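Local structure of gene activator AphA (Vibrio cholerae, 1YG2) at residues Ser2-Val10 with Glu24-Ala35; Glu49-Leu57 with Val68-Ala78. The protein activates virulence gene expression in Vibrio cholerae, probably by binding promoter DNA as a dimer through its winged-helix domains. All blocks are in the same frame, centred on the assembly; numbering follows the deposited sequence.

Contact 1: Ser2-Val10 with Glu24-Ala35; sequences SLPHVILTV and EFSASIGYFWKA
Glu24 opens the contact beside Val10, where Glu24 CG comes within 4.3 Å of Val10 CG1, a loose contact. One residue on, Phe25 points the CZ end of its ring at the first two turns of helix 3-13. CZ lies 3.6 Å from Leu3 CD1 and equally close to Val6 CG1, and the Ile7 side chain crosses the phenylalanine at about a right angle and touches CZ with CG1. A large flat ring suits this place, since CZ at its end can meet three branched side chains from one turn of the helix. The chain then leaves the helix and doubles back through a 3-10 turn, with Glu24 O accepting from both Ala27 N and Ile29 N. Ile29 lays CG2 over one face of the Phe25 ring and touches Val6 CG1 at 3.8 Å, while its far end, CD1, reaches Val10 CG2 at 3.6 Å. Helices 3-13 and 18-25 are the first two of the winged-helix domain, and this apolar seam joins them and the loop that leads to helix 37-49. Phe32 only brushes Val6 CG1; its ring also packs on Thr153 of helix 145-177 and Ser97 of the second subunit. With CG anti to the backbone N (chi1 -159°), Trp33 carries its indole to the start of helix 3-13. Val6 CG2 sits over one face of the indole, 4.1 Å from the centroid of its six-membered ring, a CH-pi contact. The CZ2-CH2 end of the indole reaches the backbone of Ser2 and Leu3 obliquely, with CH2 3.8 Å from Ser2 CA. Ala35, small enough to fit beside the leucine, ends the segment with CB 4.2 Å from Leu3 CD1.

Contact 2: Glu49-Leu57 with Val68-Ala78; sequences EQGLVTCVL and VYSITQAGRSA
Thr72 and Gly51 meet at the tight end of the contact, where the hydroxyl OG1 donates to Gly51 O at 2.6 Å and accepts from Gly75 N. Thr72 is thus the N-cap residue of helix 73-84, and its hydroxyl also clasps the turn that ends helix 37-49. Gly51 has positive phi (76°) in a Schellman motif, a conformation that glycine adopts easily. Next to it Leu52 O takes a nearly straight bond from Thr72 N, which comes from above the carbonyl plane, and it also faces Gly75 CA at 3.3 Å. Gly75, having no side chain, allows its CA to lie this close to the carbonyl. Leu52 CD2 lies against Ala74 and Ala78, whose small methyls let the leucine settle on the helix. The methyls Thr54 CG2 and Thr72 CG2 are pressed to 3.2 Å, closer than usual.

Strands 53-55 and 69-71 form the antiparallel wing of the winged helix. Thr54 and Ser70 are a hydrogen-bonded pair, joined by Thr54 N to Ser70 O (2.9 Å) and Ser70 N to Thr54 O (3.0 Å); Ser70 OG turns instead to Asp15. Val53 and Ile71 face helix 3-13, as branched apolar residues should on the inner side of a sheet.

Toward the tip of the wing the packing thins out. Cys55 SG meets the Tyr69 ring obliquely, 4.2 Å from its centroid, in a sulfur-aromatic contact. Beyond it Val56 and Val68 exchange two backbone bonds, including Val56 N to Val68 O at 2.8 Å, yet their side chains barely touch. Val56 and Leu57 are exposed and poorly ordered.

Contact 1 closes before contact 2 opens along the chain, and their centres lie about 17 Å apart within one winged-helix domain. Helix 3-13 joins them: one side carries the apolar seam of 2-10 with 24-35, while Leu8 reaches across to contact 2, its CD1 3.4 Å from Gly75 O and its CD2 3.9 Å from Val53 CG1. Helix 37-49 follows contact 1 in the chain and runs into the start of contact 2; its Glu43 and Met47 touch residues of the two. Contact 1 is nearer the centre of the chain, whereas contact 2 lies at the surface. Helix 3-13 thus supports both the wing, through Leu8 and Leu11, and a surface facing the second subunit, where Thr9 packs on its Ala102.

Contact 1: Ser2-Val10 with Glu24-Ala35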
# COMPACT_ATOMS: atom_id res chain seq x y z
N SER A 2 11.45 9.19 -4.87
CA SER A 2 10.21 10.00 -5.05
C SER A 2 10.07 10.47 -6.50
O SER A 2 10.79 10.01 -7.38
CB SER A 2 10.24 11.19 -4.09
OG SER A 2 11.51 11.80 -4.07
N LEU A 3 9.14 11.39 -6.74
CA LEU A 3 8.90 11.87 -8.10
C LEU A 3 10.15 12.31 -8.85
O LEU A 3 10.36 11.94 -10.01
CB LEU A 3 7.90 13.03 -8.07
CG LEU A 3 7.57 13.69 -9.42
CD1 LEU A 3 7.18 12.62 -10.44
CD2 LEU A 3 6.43 14.70 -9.23
N PRO A 4 11.01 13.12 -8.20
CA PRO A 4 12.20 13.52 -8.95
C PRO A 4 13.09 12.35 -9.34
O PRO A 4 13.71 12.37 -10.41
CB PRO A 4 12.88 14.54 -8.03
CG PRO A 4 12.37 14.19 -6.65
CD PRO A 4 10.93 13.79 -6.89
N HIS A 5 13.17 11.32 -8.51
CA HIS A 5 14.01 10.19 -8.86
C HIS A 5 13.38 9.41 -10.01
O HIS A 5 14.07 8.85 -10.86
CB HIS A 5 14.23 9.27 -7.66
CG HIS A 5 14.75 9.99 -6.46
ND1 HIS A 5 13.93 10.37 -5.42
CD2 HIS A 5 15.97 10.48 -6.18
CE1 HIS A 5 14.63 11.07 -4.55
NE2 HIS A 5 15.87 11.16 -4.98
N VAL A 6 12.06 9.39 -10.04
CA VAL A 6 11.35 8.71 -11.11
C VAL A 6 11.68 9.43 -12.41
O VAL A 6 11.87 8.81 -13.45
CB VAL A 6 9.83 8.72 -10.85
CG1 VAL A 6 9.08 8.20 -12.08
CG2 VAL A 6 9.53 7.86 -9.62
N ILE A 7 11.77 10.76 -12.34
CA ILE A 7 12.09 11.58 -13.50
C ILE A 7 13.58 11.45 -13.85
O ILE A 7 13.94 11.36 -15.03
CB ILE A 7 11.75 13.05 -13.23
CG1 ILE A 7 10.25 13.19 -13.00
CG2 ILE A 7 12.21 13.91 -14.39
CD1 ILE A 7 9.84 14.54 -12.45
N LEU A 8 14.44 11.45 -12.85
CA LEU A 8 15.87 11.31 -13.11
C LEU A 8 16.17 9.99 -13.83
O LEU A 8 17.05 9.92 -14.69
CB LEU A 8 16.66 11.39 -11.80
CG LEU A 8 16.74 12.77 -11.13
CD1 LEU A 8 17.62 12.71 -9.88
CD2 LEU A 8 17.33 13.76 -12.10
N THR A 9 15.43 8.95 -13.47
CA THR A 9 15.62 7.63 -14.08
C THR A 9 15.41 7.71 -15.58
O THR A 9 16.19 7.17 -16.37
CB THR A 9 14.62 6.61 -13.51
OG1 THR A 9 14.77 6.56 -12.08
CG2 THR A 9 14.88 5.23 -14.11
N VAL A 10 14.36 8.39 -15.99
CA VAL A 10 14.08 8.54 -17.40
C VAL A 10 15.29 9.18 -18.09
O VAL A 10 15.82 8.64 -19.05
CB VAL A 10 12.86 9.45 -17.63
CG1 VAL A 10 12.63 9.66 -19.12
CG2 VAL A 10 11.63 8.84 -16.99
N GLU A 24 5.75 9.43 -20.69
CA GLU A 24 6.12 8.24 -19.93
C GLU A 24 5.14 8.06 -18.78
O GLU A 24 4.68 6.94 -18.52
CB GLU A 24 7.53 8.38 -19.36
CG GLU A 24 8.65 8.45 -20.39
CD GLU A 24 8.70 7.22 -21.27
OE1 GLU A 24 8.53 6.10 -20.74
OE2 GLU A 24 8.93 7.37 -22.49
N PHE A 25 4.82 9.15 -18.09
CA PHE A 25 3.90 9.12 -16.96
C PHE A 25 2.47 8.73 -17.32
O PHE A 25 1.72 8.25 -16.47
CB PHE A 25 3.91 10.46 -16.21
CG PHE A 25 5.10 10.65 -15.29
CD1 PHE A 25 6.31 11.11 -15.78
CD2 PHE A 25 5.01 10.33 -13.94
CE1 PHE A 25 7.43 11.27 -14.93
CE2 PHE A 25 6.11 10.48 -13.09
CZ PHE A 25 7.32 10.94 -13.58
N SER A 26 2.08 8.93 -18.58
CA SER A 26 0.74 8.53 -18.99
C SER A 26 0.85 7.16 -19.66
O SER A 26 -0.13 6.63 -20.16
CB SER A 26 0.13 9.56 -19.95
OG SER A 26 0.89 9.66 -21.14
N ALA A 27 2.07 6.61 -19.66
CA ALA A 27 2.32 5.29 -20.23
C ALA A 27 2.88 4.32 -19.18
O ALA A 27 2.32 4.19 -18.09
CB ALA A 27 3.27 5.40 -21.42
N SER A 28 3.99 3.66 -19.50
CA SER A 28 4.59 2.67 -18.61
C SER A 28 4.84 3.14 -17.17
O SER A 28 4.66 2.37 -16.23
CB SER A 28 5.91 2.15 -19.19
OG SER A 28 6.92 3.14 -19.19
N ILE A 29 5.27 4.39 -16.99
CA ILE A 29 5.52 4.87 -15.64
C ILE A 29 4.22 4.90 -14.84
O ILE A 29 4.22 4.76 -13.61
CB ILE A 29 6.18 6.27 -15.65
CG1 ILE A 29 7.59 6.15 -16.23
CG2 ILE A 29 6.25 6.84 -14.23
CD1 ILE A 29 8.40 7.43 -16.20
N GLY A 30 3.10 5.05 -15.54
CA GLY A 30 1.81 5.05 -14.87
C GLY A 30 1.48 3.70 -14.25
O GLY A 30 0.50 3.58 -13.52
N TYR A 31 2.27 2.67 -14.54
CA TYR A 31 2.01 1.35 -13.96
C TYR A 31 2.39 1.33 -12.49
O TYR A 31 1.92 0.50 -11.74
CB TYR A 31 2.83 0.26 -14.66
CG TYR A 31 2.59 0.10 -16.14
CD1 TYR A 31 3.59 -0.39 -16.98
CD2 TYR A 31 1.37 0.47 -16.72
CE1 TYR A 31 3.39 -0.52 -18.35
CE2 TYR A 31 1.15 0.35 -18.10
CZ TYR A 31 2.17 -0.14 -18.91
OH TYR A 31 2.00 -0.23 -20.27
N PHE A 32 3.25 2.26 -12.08
CA PHE A 32 3.70 2.27 -10.69
C PHE A 32 3.81 3.64 -10.05
O PHE A 32 4.01 3.75 -8.84
CB PHE A 32 5.06 1.57 -10.62
CG PHE A 32 6.16 2.32 -11.31
CD1 PHE A 32 6.92 3.26 -10.62
CD2 PHE A 32 6.43 2.11 -12.66
CE1 PHE A 32 7.92 3.99 -11.26
CE2 PHE A 32 7.42 2.83 -13.31
CZ PHE A 32 8.17 3.78 -12.61
N TRP A 33 3.70 4.70 -10.84
CA TRP A 33 3.78 6.02 -10.25
C TRP A 33 2.79 6.97 -10.92
O TRP A 33 2.90 7.29 -12.10
CB TRP A 33 5.21 6.57 -10.35
CG TRP A 33 5.46 7.65 -9.37
CD1 TRP A 33 5.08 8.96 -9.47
CD2 TRP A 33 6.06 7.51 -8.09
NE1 TRP A 33 5.40 9.64 -8.33
CE2 TRP A 33 6.01 8.76 -7.46
CE3 TRP A 33 6.64 6.43 -7.41
CZ2 TRP A 33 6.52 8.98 -6.18
CZ3 TRP A 33 7.15 6.64 -6.13
CH2 TRP A 33 7.08 7.91 -5.53
N LYS A 34 1.83 7.43 -10.13
CA LYS A 34 0.80 8.33 -10.60
C LYS A 34 1.16 9.79 -10.35
O LYS A 34 1.32 10.21 -9.21
CB LYS A 34 -0.52 7.97 -9.91
CG LYS A 34 -1.76 8.66 -10.45
CD LYS A 34 -2.11 9.91 -9.66
CE LYS A 34 -3.54 10.34 -9.98
NZ LYS A 34 -4.52 9.25 -9.66
N ALA A 35 1.28 10.56 -11.43
CA ALA A 35 1.59 11.99 -11.33
C ALA A 35 1.02 12.70 -12.56
O ALA A 35 1.07 12.17 -13.66
CB ALA A 35 3.11 12.21 -11.26

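Contact 2: Glu49-Leu57 with Val68-Ala78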
# COMPACT_ATOMS: atom_id res chain seq x y z
N GLU A 49 16.35 24.28 -10.77
CA GLU A 49 16.90 25.20 -9.80
C GLU A 49 17.84 24.45 -8.87
O GLU A 49 18.77 25.02 -8.32
CB GLU A 49 15.78 25.86 -9.02
CG GLU A 49 16.24 26.60 -7.78
CD GLU A 49 15.28 27.70 -7.38
OE1 GLU A 49 14.05 27.48 -7.49
OE2 GLU A 49 15.76 28.77 -6.96
N GLN A 50 17.60 23.15 -8.72
CA GLN A 50 18.46 22.34 -7.86
C GLN A 50 19.72 21.89 -8.59
O GLN A 50 20.66 21.37 -7.98
CB GLN A 50 17.69 21.12 -7.34
CG GLN A 50 16.67 21.48 -6.27
CD GLN A 50 15.73 20.34 -5.95
OE1 GLN A 50 15.09 19.78 -6.83
NE2 GLN A 50 15.64 20.00 -4.67
N GLY A 51 19.74 22.09 -9.90
CA GLY A 51 20.90 21.70 -10.68
C GLY A 51 20.99 20.21 -10.94
O GLY A 51 22.06 19.71 -11.25
N LEU A 52 19.87 19.50 -10.80
CA LEU A 52 19.83 18.05 -11.03
C LEU A 52 19.60 17.76 -12.51
O LEU A 52 19.87 16.65 -12.98
CB LEU A 52 18.70 17.41 -10.23
CG LEU A 52 18.74 17.66 -8.72
CD1 LEU A 52 17.54 16.98 -8.04
CD2 LEU A 52 20.05 17.14 -8.16
N VAL A 53 19.08 18.75 -13.22
CA VAL A 53 18.83 18.65 -14.65
C VAL A 53 19.13 20.00 -15.30
O VAL A 53 19.08 21.03 -14.64
CB VAL A 53 17.35 18.28 -14.96
CG1 VAL A 53 16.98 16.98 -14.24
CG2 VAL A 53 16.43 19.42 -14.54
N THR A 54 19.47 19.98 -16.59
CA THR A 54 19.75 21.21 -17.34
C THR A 54 18.97 21.16 -18.64
O THR A 54 18.32 20.16 -18.93
CB THR A 54 21.26 21.38 -17.67
OG1 THR A 54 21.74 20.23 -18.38
CG2 THR A 54 22.06 21.57 -16.41
N CYS A 55 19.04 22.24 -19.41
CA CYS A 55 18.34 22.31 -20.69
C CYS A 55 19.29 22.46 -21.86
O CYS A 55 20.34 23.09 -21.75
CB CYS A 55 17.36 23.48 -20.70
SG CYS A 55 15.90 23.19 -19.74
N VAL A 56 18.89 21.89 -23.00
CA VAL A 56 19.68 21.95 -24.22
C VAL A 56 18.75 22.25 -25.39
O VAL A 56 17.53 22.16 -25.25
CB VAL A 56 20.40 20.60 -24.47
CG1 VAL A 56 21.34 20.72 -25.66
CG2 VAL A 56 21.16 20.18 -23.23
N LEU A 57 19.32 22.60 -26.54
CA LEU A 57 18.51 22.91 -27.72
C LEU A 57 18.58 21.82 -28.79
O LEU A 57 17.62 21.08 -28.99
CB LEU A 57 18.96 24.24 -28.32
CG LEU A 57 18.79 25.46 -27.41
CD1 LEU A 57 19.32 26.70 -28.13
CD2 LEU A 57 17.32 25.64 -27.04
N VAL A 68 15.04 20.30 -24.82
CA VAL A 68 15.54 19.00 -24.37
C VAL A 68 16.18 19.02 -22.97
O VAL A 68 17.15 19.74 -22.73
CB VAL A 68 16.59 18.44 -25.34
CG1 VAL A 68 17.29 17.25 -24.71
CG2 VAL A 68 15.91 18.01 -26.64
N TYR A 69 15.62 18.23 -22.06
CA TYR A 69 16.17 18.15 -20.71
C TYR A 69 17.26 17.10 -20.66
O TYR A 69 17.21 16.11 -21.38
CB TYR A 69 15.07 17.81 -19.70
CG TYR A 69 14.09 18.93 -19.46
CD1 TYR A 69 12.90 19.00 -20.17
CD2 TYR A 69 14.37 19.93 -18.54
CE1 TYR A 69 12.00 20.04 -19.97
CE2 TYR A 69 13.49 20.98 -18.33
CZ TYR A 69 12.30 21.03 -19.04
OH TYR A 69 11.42 22.06 -18.84
N SER A 70 18.24 17.32 -19.80
CA SER A 70 19.35 16.39 -19.66
C SER A 70 19.72 16.27 -18.18
O SER A 70 19.64 17.24 -17.44
CB SER A 70 20.55 16.90 -20.45
OG SER A 70 21.63 16.00 -20.36
N ILE A 71 20.11 15.07 -17.75
CA ILE A 71 20.49 14.87 -16.35
C ILE A 71 21.92 15.39 -16.12
O ILE A 71 22.77 15.26 -17.00
CB ILE A 71 20.43 13.38 -15.96
CG1 ILE A 71 20.49 13.24 -14.43
CG2 ILE A 71 21.59 12.62 -16.61
CD1 ILE A 71 20.34 11.81 -13.94
N THR A 72 22.17 15.99 -14.96
CA THR A 72 23.51 16.50 -14.66
C THR A 72 24.23 15.54 -13.73
O THR A 72 23.63 14.59 -13.24
CB THR A 72 23.47 17.86 -13.96
OG1 THR A 72 22.83 17.72 -12.68
CG2 THR A 72 22.71 18.88 -14.80
N GLN A 73 25.51 15.78 -13.49
CA GLN A 73 26.28 14.92 -12.60
C GLN A 73 25.63 14.90 -11.22
O GLN A 73 25.61 13.87 -10.55
CB GLN A 73 27.72 15.40 -12.48
CG GLN A 73 28.55 14.58 -11.51
CD GLN A 73 28.53 13.09 -11.87
OE1 GLN A 73 28.36 12.74 -13.04
NE2 GLN A 73 28.70 12.22 -10.88
N ALA A 74 25.10 16.05 -10.80
CA ALA A 74 24.44 16.15 -9.50
C ALA A 74 23.19 15.27 -9.55
O ALA A 74 22.89 14.53 -8.61
CB ALA A 74 24.04 17.59 -9.21
N GLY A 75 22.47 15.35 -10.66
CA GLY A 75 21.28 14.53 -10.83
C GLY A 75 21.67 13.06 -10.77
O GLY A 75 20.99 12.25 -10.12
N ARG A 76 22.77 12.70 -11.42
CA ARG A 76 23.21 11.31 -11.41
C ARG A 76 23.61 10.88 -10.01
O ARG A 76 23.34 9.75 -9.58
CB ARG A 76 24.38 11.12 -12.39
CG ARG A 76 23.97 11.16 -13.87
CD ARG A 76 25.07 10.64 -14.79
NE ARG A 76 26.17 11.59 -14.95
CZ ARG A 76 26.13 12.66 -15.74
NH1 ARG A 76 25.05 12.91 -16.47
NH2 ARG A 76 27.17 13.48 -15.80
N SER A 77 24.25 11.78 -9.27
CA SER A 77 24.68 11.48 -7.92
C SER A 77 23.47 11.26 -7.01
O SER A 77 23.46 10.33 -6.20
CB SER A 77 25.56 12.62 -7.39
OG SER A 77 25.94 12.39 -6.05
N ALA A 78 22.45 12.10 -7.14
CA ALA A 78 21.25 11.97 -6.32
C ALA A 78 20.48 10.68 -6.63
O ALA A 78 19.92 10.05 -5.73
CB ALA A 78 20.33 13.18 -6.53